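Long-range contacts in major capsid protein (Faustovirus, PDB 5J7O), which probably builds the outer shell of a large double-stranded DNA virus, as a major capsid protein whose double jelly-roll subunits assemble into trimers: residues S101-H106 / F301-P306; S92-G97 / L394-I399; K187-E192 / V297-W302. All blocks are in the same frame, centred on the assembly; numbering follows the deposited sequence.

The three contacts crowd into one jelly-roll sandwich, on the same side of the chain's centre. Interaction 1 and interaction 3 have centres about 9 Å apart and share Phe301 and Trp302, while interaction 1 and interaction 2 lie about 10 Å apart, centre to centre. Strand 99-109 joins them: it pairs with 293-298, which leads into 297-302, and with 389-401, which carries 394-399. In the core, Ile93 CD1 of interaction 2 lies 3.7 Å from Phe191 CE1 of interaction 3, and Leu394 CD1 packs 3.8 Å from Leu299 CD1. Interaction 1 also faces the second subunit of the trimer, through Asp102 and Arg304.

Interaction 1: residues S101-H106 / F301-P306; sequences SDMVVH and FWFRDP
The side chain of Arg304 leaves with CG trans to the main-chain nitrogen (chi1 164°) and bends at chi3 (-55°), which folds its guanidinium back against strand 99-109. One face of that group lies over Asp102 CB, 3.3 Å from Arg304 NH1. At its edge, Arg304 NH2 is modelled 2.5 Å from Met103 O, a bond so short and bent that its detail is doubtful. The Asp102 carboxylate does not form a salt bridge here: OD2 is 4.2 Å from Arg304 NH1 and well out of the guanidinium plane. It bonds instead to Tyr73, Asn397 and Tyr548 of the second subunit, and Arg304 NH1 reaches Tyr548 and Asn552 of that subunit.

On the other face of the strand, Phe303 presents its edge to Ser101 O, 3.2 Å from CD1. The extended Met103 chain brings SD beside the same rim in a Met-aromatic contact, with CE 3.7 Å from Phe303 CE1. Ser101 OG donates to Phe303 O over 3.3 Å, tilted 18° from the carbonyl plane. The opposite charges of Asp102 and Arg304 thus probably attract through space, while their directed bonds to the neighbouring copy tie this loop-strand junction into the trimer interface.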
loop_
_atom_site.group_PDB
_atom_site.type_symbol
_atom_site.label_atom_id
_atom_site.label_comp_id
_atom_site.label_asym_id
_atom_site.label_seq_id
_atom_site.Cartn_x
_atom_site.Cartn_y
_atom_site.Cartn_z
ATOM N N SER B 101 -31.098 10.486 2.422
ATOM C CA SER B 101 -29.947 9.859 3.059
ATOM C C SER B 101 -28.638 10.528 2.659
ATOM O O SER B 101 -28.454 11.729 2.881
ATOM C CB SER B 101 -29.909 8.368 2.715
ATOM O OG SER B 101 -28.984 7.673 3.533
ATOM N N ASP B 102 -27.725 9.759 2.067
ATOM C CA ASP B 102 -26.384 10.255 1.790
ATOM C C ASP B 102 -26.409 11.358 0.737
ATOM O O ASP B 102 -27.246 11.371 -0.170
ATOM C CB ASP B 102 -25.475 9.112 1.334
ATOM C CG ASP B 102 -26.043 8.346 0.155
ATOM O OD1 ASP B 102 -27.013 7.584 0.355
ATOM O OD2 ASP B 102 -25.514 8.496 -0.967
ATOM N N MET B 103 -25.473 12.296 0.871
ATOM C CA MET B 103 -25.391 13.458 -0.000
ATOM C C MET B 103 -23.969 13.628 -0.511
ATOM O O MET B 103 -23.003 13.386 0.219
ATOM C CB MET B 103 -25.838 14.733 0.727
ATOM C CG MET B 103 -27.283 14.702 1.197
ATOM S SD MET B 103 -27.800 16.246 1.972
ATOM C CE MET B 103 -29.517 15.880 2.326
ATOM N N VAL B 104 -23.851 14.048 -1.767
ATOM C CA VAL B 104 -22.558 14.298 -2.393
ATOM C C VAL B 104 -22.726 15.454 -3.370
ATOM O O VAL B 104 -23.752 15.567 -4.047
ATOM C CB VAL B 104 -22.009 13.024 -3.076
ATOM C CG1 VAL B 104 -22.910 12.578 -4.219
ATOM C CG2 VAL B 104 -20.587 13.237 -3.553
ATOM N N VAL B 105 -21.726 16.329 -3.424
ATOM C CA VAL B 105 -21.802 17.571 -4.184
ATOM C C VAL B 105 -20.807 17.502 -5.334
ATOM O O VAL B 105 -19.600 17.348 -5.115
ATOM C CB VAL B 105 -21.529 18.795 -3.298
ATOM C CG1 VAL B 105 -21.505 20.058 -4.138
ATOM C CG2 VAL B 105 -22.575 18.903 -2.203
ATOM N N HIS B 106 -21.315 17.623 -6.557
ATOM C CA HIS B 106 -20.467 17.683 -7.740
ATOM C C HIS B 106 -19.955 19.107 -7.917
ATOM O O HIS B 106 -20.749 20.044 -8.035
ATOM C CB HIS B 106 -21.244 17.233 -8.975
ATOM C CG HIS B 106 -20.488 17.389 -10.259
ATOM N ND1 HIS B 106 -21.105 17.704 -11.452
ATOM C CD2 HIS B 106 -19.169 17.267 -10.538
ATOM C CE1 HIS B 106 -20.197 17.775 -12.409
ATOM N NE2 HIS B 106 -19.014 17.513 -11.882
ATOM N N PHE B 301 -22.282 14.038 7.035
ATOM C CA PHE B 301 -23.252 14.099 8.117
ATOM C C PHE B 301 -23.626 12.691 8.583
ATOM O O PHE B 301 -23.310 11.688 7.939
ATOM C CB PHE B 301 -24.500 14.868 7.685
ATOM C CG PHE B 301 -24.267 16.339 7.474
ATOM C CD1 PHE B 301 -23.911 17.159 8.533
ATOM C CD2 PHE B 301 -24.427 16.905 6.220
ATOM C CE1 PHE B 301 -23.704 18.512 8.341
ATOM C CE2 PHE B 301 -24.223 18.259 6.023
ATOM C CZ PHE B 301 -23.860 19.062 7.085
ATOM N N TRP B 302 -24.314 12.629 9.727
ATOM C CA TRP B 302 -24.626 11.335 10.329
ATOM C C TRP B 302 -25.636 10.562 9.489
ATOM O O TRP B 302 -25.575 9.329 9.420
ATOM C CB TRP B 302 -25.147 11.528 11.758
ATOM C CG TRP B 302 -26.606 11.846 11.807
ATOM C CD1 TRP B 302 -27.632 10.959 11.953
ATOM C CD2 TRP B 302 -27.209 13.137 11.672
ATOM N NE1 TRP B 302 -28.836 11.618 11.925
ATOM C CE2 TRP B 302 -28.604 12.957 11.753
ATOM C CE3 TRP B 302 -26.705 14.430 11.495
ATOM C CZ2 TRP B 302 -29.498 14.018 11.664
ATOM C CZ3 TRP B 302 -27.595 15.481 11.407
ATOM C CH2 TRP B 302 -28.976 15.269 11.492
ATOM N N PHE B 303 -26.547 11.264 8.809
ATOM C CA PHE B 303 -27.660 10.602 8.137
ATOM C C PHE B 303 -27.214 9.990 6.817
ATOM O O PHE B 303 -28.039 9.707 5.945
ATOM C CB PHE B 303 -28.825 11.574 7.918
ATOM C CG PHE B 303 -28.439 12.853 7.237
ATOM C CD1 PHE B 303 -28.317 12.918 5.856
ATOM C CD2 PHE B 303 -28.220 13.999 7.977
ATOM C CE1 PHE B 303 -27.973 14.105 5.231
ATOM C CE2 PHE B 303 -27.882 15.190 7.359
ATOM C CZ PHE B 303 -27.754 15.241 5.984
ATOM N N ARG B 304 -25.902 9.803 6.652
ATOM C CA ARG B 304 -25.406 9.033 5.522
ATOM C C ARG B 304 -25.729 7.556 5.687
ATOM O O ARG B 304 -25.953 6.853 4.694
ATOM C CB ARG B 304 -23.900 9.255 5.375
ATOM C CG ARG B 304 -23.172 8.255 4.493
ATOM C CD ARG B 304 -21.805 8.800 4.110
ATOM N NE ARG B 304 -21.937 10.115 3.492
ATOM C CZ ARG B 304 -22.101 10.310 2.189
ATOM N NH1 ARG B 304 -22.137 9.271 1.365
ATOM N NH2 ARG B 304 -22.224 11.539 1.707
ATOM N N ASP B 305 -25.762 7.079 6.925
ATOM C CA ASP B 305 -26.171 5.721 7.249
ATOM C C ASP B 305 -27.594 5.477 6.754
ATOM O O ASP B 305 -28.506 6.231 7.127
ATOM C CB ASP B 305 -26.083 5.521 8.763
ATOM C CG ASP B 305 -26.210 4.068 9.185
ATOM O OD1 ASP B 305 -26.833 3.269 8.457
ATOM O OD2 ASP B 305 -25.690 3.729 10.269
ATOM N N PRO B 306 -27.828 4.460 5.915
ATOM C CA PRO B 306 -29.207 4.185 5.473
ATOM C C PRO B 306 -30.171 3.945 6.622
ATOM O O PRO B 306 -31.337 4.351 6.543
ATOM C CB PRO B 306 -29.047 2.935 4.596
ATOM C CG PRO B 306 -27.632 2.984 4.125
ATOM C CD PRO B 306 -26.846 3.581 5.258
#

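Interaction 2: residues S92-G97 / L394-I399; sequences SIPQFG and LYINNI
The Phe96 ring overlaps the side-chain amide of Asn398 obliquely, with Phe96 CD2 3.4 Å from Asn398 CG, ring and amide planes 60° apart and the two side chains crossing at about a right angle. Asn398 CG stands beside its own backbone N (chi1 -76°), and from there the amide reaches the loop 92-97. Its OD1 accepts the backbone N-H of Gly97 over 3.0 Å, at 155° at the hydrogen, the donor tilted out of the carbonyl plane. At the other end of the amide, ND2 makes a weak bond of 3.1 Å to Ile396 O, so both ends of the group are engaged and its rotation is restrained. Gly97 has no side chain, and its CA comes within 4.7 Å of Asn398 CA.

Two residues further back along strand 389-401, Ile396 CD1 rests against both the Pro94 ring, 3.7 Å from Pro94 CD, and Ile93, 3.8 Å from Ile93 CG2. Ile93 also packs on Met103 and Ile322, whereas the Phe96 ring meets Phe400 edge to face. The segment 92-97 carries the chain from strand 88-92 in one sheet to strand 99-109 in the other, a sheet-to-sheet connection of the kind found in the jelly-roll sandwich.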
loop_
_atom_site.group_PDB
_atom_site.type_symbol
_atom_site.label_atom_id
_atom_site.label_comp_id
_atom_site.label_asym_id
_atom_site.label_seq_id
_atom_site.Cartn_x
_atom_site.Cartn_y
_atom_site.Cartn_z
ATOM N N SER B 92 -31.646 23.854 -1.662
ATOM C CA SER B 92 -32.818 23.300 -1.007
ATOM C C SER B 92 -32.806 21.785 -1.159
ATOM O O SER B 92 -32.323 21.246 -2.159
ATOM C CB SER B 92 -34.105 23.876 -1.597
ATOM O OG SER B 92 -34.272 25.237 -1.240
ATOM N N ILE B 93 -33.320 21.098 -0.148
ATOM C CA ILE B 93 -33.477 19.648 -0.227
ATOM C C ILE B 93 -34.865 19.378 -0.792
ATOM O O ILE B 93 -35.864 19.511 -0.071
ATOM C CB ILE B 93 -33.273 18.980 1.142
ATOM C CG1 ILE B 93 -31.907 19.365 1.715
ATOM C CG2 ILE B 93 -33.382 17.469 1.014
ATOM C CD1 ILE B 93 -31.644 18.820 3.100
ATOM N N PRO B 94 -34.976 19.011 -2.070
ATOM C CA PRO B 94 -36.298 18.901 -2.693
ATOM C C PRO B 94 -37.130 17.799 -2.061
ATOM O O PRO B 94 -36.619 16.869 -1.434
ATOM C CB PRO B 94 -35.977 18.579 -4.160
ATOM C CG PRO B 94 -34.535 18.941 -4.340
ATOM C CD PRO B 94 -33.894 18.692 -3.013
ATOM N N GLN B 95 -38.442 17.923 -2.231
ATOM C CA GLN B 95 -39.364 16.893 -1.780
ATOM C C GLN B 95 -39.425 15.796 -2.835
ATOM O O GLN B 95 -39.832 16.044 -3.975
ATOM C CB GLN B 95 -40.744 17.487 -1.522
ATOM C CG GLN B 95 -41.623 16.632 -0.634
ATOM C CD GLN B 95 -42.768 17.417 -0.038
ATOM O OE1 GLN B 95 -42.633 18.022 1.027
ATOM N NE2 GLN B 95 -43.907 17.414 -0.720
ATOM N N PHE B 96 -39.004 14.591 -2.461
ATOM C CA PHE B 96 -38.929 13.490 -3.411
ATOM C C PHE B 96 -39.310 12.177 -2.739
ATOM O O PHE B 96 -40.400 11.647 -2.971
ATOM C CB PHE B 96 -37.524 13.403 -4.011
ATOM C CG PHE B 96 -37.422 12.496 -5.204
ATOM C CD1 PHE B 96 -38.548 12.154 -5.936
ATOM C CD2 PHE B 96 -36.196 11.981 -5.591
ATOM C CE1 PHE B 96 -38.449 11.317 -7.033
ATOM C CE2 PHE B 96 -36.092 11.143 -6.686
ATOM C CZ PHE B 96 -37.220 10.811 -7.408
ATOM N N GLY B 97 -38.418 11.646 -1.901
ATOM C CA GLY B 97 -38.680 10.389 -1.233
ATOM C C GLY B 97 -39.328 10.565 0.129
ATOM O O GLY B 97 -39.498 11.675 0.631
ATOM N N LEU B 394 -26.016 19.386 -5.868
ATOM C CA LEU B 394 -26.127 18.511 -4.708
ATOM C C LEU B 394 -26.889 17.252 -5.099
ATOM O O LEU B 394 -28.024 17.333 -5.582
ATOM C CB LEU B 394 -26.830 19.218 -3.550
ATOM C CG LEU B 394 -27.189 18.316 -2.366
ATOM C CD1 LEU B 394 -25.941 17.699 -1.750
ATOM C CD2 LEU B 394 -27.990 19.077 -1.320
ATOM N N TYR B 395 -26.267 16.097 -4.889
ATOM C CA TYR B 395 -26.889 14.804 -5.143
ATOM C C TYR B 395 -27.426 14.249 -3.830
ATOM O O TYR B 395 -26.688 14.158 -2.844
ATOM C CB TYR B 395 -25.891 13.825 -5.764
ATOM C CG TYR B 395 -25.519 14.124 -7.200
ATOM C CD1 TYR B 395 -24.968 15.347 -7.560
ATOM C CD2 TYR B 395 -25.702 13.173 -8.194
ATOM C CE1 TYR B 395 -24.625 15.620 -8.870
ATOM C CE2 TYR B 395 -25.359 13.435 -9.507
ATOM C CZ TYR B 395 -24.821 14.660 -9.839
ATOM O OH TYR B 395 -24.479 14.928 -11.144
ATOM N N ILE B 396 -28.706 13.886 -3.818
ATOM C CA ILE B 396 -29.381 13.416 -2.615
ATOM C C ILE B 396 -30.001 12.058 -2.902
ATOM O O ILE B 396 -30.772 11.912 -3.858
ATOM C CB ILE B 396 -30.463 14.405 -2.142
ATOM C CG1 ILE B 396 -29.890 15.818 -2.029
ATOM C CG2 ILE B 396 -31.046 13.956 -0.810
ATOM C CD1 ILE B 396 -30.944 16.884 -1.842
ATOM N N ASN B 397 -29.670 11.069 -2.077
ATOM C CA ASN B 397 -30.313 9.767 -2.160
ATOM C C ASN B 397 -31.680 9.838 -1.496
ATOM O O ASN B 397 -31.806 10.324 -0.367
ATOM C CB ASN B 397 -29.449 8.697 -1.493
ATOM C CG ASN B 397 -29.935 7.290 -1.784
ATOM O OD1 ASN B 397 -30.787 7.082 -2.646
ATOM N ND2 ASN B 397 -29.388 6.315 -1.068
ATOM N N ASN B 398 -32.706 9.365 -2.198
ATOM C CA ASN B 398 -34.080 9.413 -1.716
ATOM C C ASN B 398 -34.612 7.998 -1.549
ATOM O O ASN B 398 -34.584 7.205 -2.495
ATOM C CB ASN B 398 -34.970 10.207 -2.674
ATOM C CG ASN B 398 -34.763 11.700 -2.548
ATOM O OD1 ASN B 398 -35.501 12.382 -1.836
ATOM N ND2 ASN B 398 -33.750 12.219 -3.231
ATOM N N ILE B 399 -35.103 7.693 -0.351
ATOM C CA ILE B 399 -35.575 6.358 -0.001
ATOM C C ILE B 399 -37.098 6.350 -0.022
ATOM O O ILE B 399 -37.740 7.248 0.536
ATOM C CB ILE B 399 -35.038 5.925 1.373
ATOM C CG1 ILE B 399 -33.514 5.796 1.328
ATOM C CG2 ILE B 399 -35.679 4.620 1.817
ATOM C CD1 ILE B 399 -32.902 5.306 2.620
#

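Interaction 3: residues K187-E192 / V297-W302; sequences KRVKFE and VPLLFW
The interior of the jelly-roll sandwich is filled here by Phe191 and Val189 of strand 186-193, which face Phe301, Leu299 and Trp302 of the segment that follows strand 293-298. The two backbones are held apart by their side chains, with Val189 CA 7.8 Å from Leu299 CA and Phe191 CA 8.5 Å from Phe301 CA, and their touching parts run 48° apart. Phe191 meets Phe301 through its CB and not ring on ring. That methylene sits over one face of the Phe301 ring, 4.1 Å from the centroid and offset toward the rim, a CH-pi contact. Phe301 CZ, the leading atom of the ring, lies 3.8 Å from Phe191 N and so reaches the strand backbone itself.

Val189 adds CG1, which stands 3.9 Å from Phe301 CZ and 4.1 Å from Leu299 CD2. One methyl thus lodges against both an aromatic and an aliphatic side chain. Alternation along the strand of the four-stranded sheet turns Val189 and Phe191 inward, while Lys190 points away and forms a salt bridge with Glu192. Opposite, an inverse gamma turn centred on Leu300, with a weak bond of 2.9 Å from Phe301 N to Leu299 O, delivers Leu299 and Phe301 to the same core.

A chi1 of 178° swings the Phe191 ring away from its own amide nitrogen, past Phe301 toward Trp302. There the indole tip, CH2, comes to the rim of the Phe191 ring, near its plane and 4.0 Å from CE2, the two side chains crossing at about a right angle. Phe303 meets Phe191 edge to face, and Tyr201 of strand 196-202 does the same to Phe301.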
loop_
_atom_site.group_PDB
_atom_site.type_symbol
_atom_site.label_atom_id
_atom_site.label_comp_id
_atom_site.label_asym_id
_atom_site.label_seq_id
_atom_site.Cartn_x
_atom_site.Cartn_y
_atom_site.Cartn_z
ATOM N N LYS B 187 -15.107 25.509 3.117
ATOM C CA LYS B 187 -14.782 26.096 4.413
ATOM C C LYS B 187 -15.755 25.623 5.481
ATOM O O LYS B 187 -15.347 25.115 6.532
ATOM C CB LYS B 187 -14.801 27.622 4.323
ATOM C CG LYS B 187 -13.620 28.236 3.605
ATOM C CD LYS B 187 -13.712 29.752 3.646
ATOM C CE LYS B 187 -13.916 30.248 5.071
ATOM N NZ LYS B 187 -14.180 31.712 5.126
ATOM N N ARG B 188 -17.052 25.794 5.234
ATOM C CA ARG B 188 -18.094 25.345 6.142
ATOM C C ARG B 188 -19.185 24.646 5.345
ATOM O O ARG B 188 -19.451 24.988 4.190
ATOM C CB ARG B 188 -18.694 26.514 6.943
ATOM C CG ARG B 188 -17.671 27.535 7.428
ATOM C CD ARG B 188 -18.219 28.398 8.553
ATOM N NE ARG B 188 -18.160 27.714 9.842
ATOM C CZ ARG B 188 -17.114 27.757 10.662
ATOM N NH1 ARG B 188 -16.034 28.451 10.327
ATOM N NH2 ARG B 188 -17.146 27.104 11.816
ATOM N N VAL B 189 -19.805 23.648 5.972
ATOM C CA VAL B 189 -20.906 22.892 5.385
ATOM C C VAL B 189 -22.011 22.817 6.428
ATOM O O VAL B 189 -21.786 22.315 7.535
ATOM C CB VAL B 189 -20.475 21.482 4.947
ATOM C CG1 VAL B 189 -21.654 20.727 4.358
ATOM C CG2 VAL B 189 -19.333 21.557 3.945
ATOM N N LYS B 190 -23.199 23.307 6.080
ATOM C CA LYS B 190 -24.286 23.472 7.036
ATOM C C LYS B 190 -25.514 22.676 6.618
ATOM O O LYS B 190 -25.897 22.673 5.444
ATOM C CB LYS B 190 -24.667 24.951 7.181
ATOM C CG LYS B 190 -23.689 25.779 7.998
ATOM C CD LYS B 190 -23.973 27.266 7.843
ATOM C CE LYS B 190 -25.438 27.583 8.099
ATOM N NZ LYS B 190 -25.746 29.016 7.834
ATOM N N PHE B 191 -26.127 22.006 7.593
ATOM C CA PHE B 191 -27.457 21.418 7.457
ATOM C C PHE B 191 -28.400 22.263 8.303
ATOM O O PHE B 191 -28.369 22.192 9.536
ATOM C CB PHE B 191 -27.469 19.956 7.899
ATOM C CG PHE B 191 -28.826 19.311 7.819
ATOM C CD1 PHE B 191 -29.720 19.661 6.819
ATOM C CD2 PHE B 191 -29.214 18.365 8.754
ATOM C CE1 PHE B 191 -30.969 19.072 6.748
ATOM C CE2 PHE B 191 -30.462 17.775 8.688
ATOM C CZ PHE B 191 -31.340 18.129 7.684
ATOM N N GLU B 192 -29.239 23.055 7.642
ATOM C CA GLU B 192 -29.986 24.129 8.282
ATOM C C GLU B 192 -31.474 23.805 8.295
ATOM O O GLU B 192 -32.043 23.442 7.260
ATOM C CB GLU B 192 -29.735 25.448 7.551
ATOM C CG GLU B 192 -29.806 26.685 8.419
ATOM C CD GLU B 192 -29.239 27.904 7.720
ATOM O OE1 GLU B 192 -28.477 27.726 6.744
ATOM O OE2 GLU B 192 -29.555 29.036 8.138
ATOM N N VAL B 297 -17.757 15.677 -3.804
ATOM C CA VAL B 297 -17.396 15.800 -2.397
ATOM C C VAL B 297 -18.558 15.303 -1.543
ATOM O O VAL B 297 -19.637 15.914 -1.558
ATOM C CB VAL B 297 -17.026 17.246 -2.034
ATOM C CG1 VAL B 297 -16.592 17.334 -0.580
ATOM C CG2 VAL B 297 -15.926 17.755 -2.953
ATOM N N PRO B 298 -18.386 14.218 -0.795
ATOM C CA PRO B 298 -19.473 13.741 0.065
ATOM C C PRO B 298 -19.674 14.657 1.259
ATOM O O PRO B 298 -18.727 15.244 1.791
ATOM C CB PRO B 298 -18.996 12.351 0.510
ATOM C CG PRO B 298 -17.839 12.011 -0.402
ATOM C CD PRO B 298 -17.222 13.320 -0.759
ATOM N N LEU B 299 -20.929 14.774 1.683
ATOM C CA LEU B 299 -21.283 15.572 2.854
ATOM C C LEU B 299 -21.303 14.651 4.068
ATOM O O LEU B 299 -22.144 13.752 4.164
ATOM C CB LEU B 299 -22.623 16.270 2.649
ATOM C CG LEU B 299 -22.685 17.187 1.422
ATOM C CD1 LEU B 299 -23.938 18.047 1.449
ATOM C CD2 LEU B 299 -21.436 18.053 1.316
ATOM N N LEU B 300 -20.376 14.881 4.997
ATOM C CA LEU B 300 -20.067 13.921 6.057
ATOM C C LEU B 300 -20.976 14.118 7.274
ATOM O O LEU B 300 -20.522 14.320 8.399
ATOM C CB LEU B 300 -18.598 14.040 6.446
ATOM C CG LEU B 300 -17.598 14.157 5.294
ATOM C CD1 LEU B 300 -16.323 14.843 5.761
ATOM C CD2 LEU B 300 -17.284 12.789 4.707
ATOM N N PHE B 301 -22.282 14.038 7.035
ATOM C CA PHE B 301 -23.252 14.099 8.117
ATOM C C PHE B 301 -23.626 12.691 8.583
ATOM O O PHE B 301 -23.310 11.688 7.939
ATOM C CB PHE B 301 -24.500 14.868 7.685
ATOM C CG PHE B 301 -24.267 16.339 7.474
ATOM C CD1 PHE B 301 -23.911 17.159 8.533
ATOM C CD2 PHE B 301 -24.427 16.905 6.220
ATOM C CE1 PHE B 301 -23.704 18.512 8.341
ATOM C CE2 PHE B 301 -24.223 18.259 6.023
ATOM C CZ PHE B 301 -23.860 19.062 7.085
ATOM N N TRP B 302 -24.314 12.629 9.727
ATOM C CA TRP B 302 -24.626 11.335 10.329
ATOM C C TRP B 302 -25.636 10.562 9.489
ATOM O O TRP B 302 -25.575 9.329 9.420
ATOM C CB TRP B 302 -25.147 11.528 11.758
ATOM C CG TRP B 302 -26.606 11.846 11.807
ATOM C CD1 TRP B 302 -27.632 10.959 11.953
ATOM C CD2 TRP B 302 -27.209 13.137 11.672
ATOM N NE1 TRP B 302 -28.836 11.618 11.925
ATOM C CE2 TRP B 302 -28.604 12.957 11.753
ATOM C CE3 TRP B 302 -26.705 14.430 11.495
ATOM C CZ2 TRP B 302 -29.498 14.018 11.664
ATOM C CZ3 TRP B 302 -27.595 15.481 11.407
ATOM C CH2 TRP B 302 -28.976 15.269 11.492
#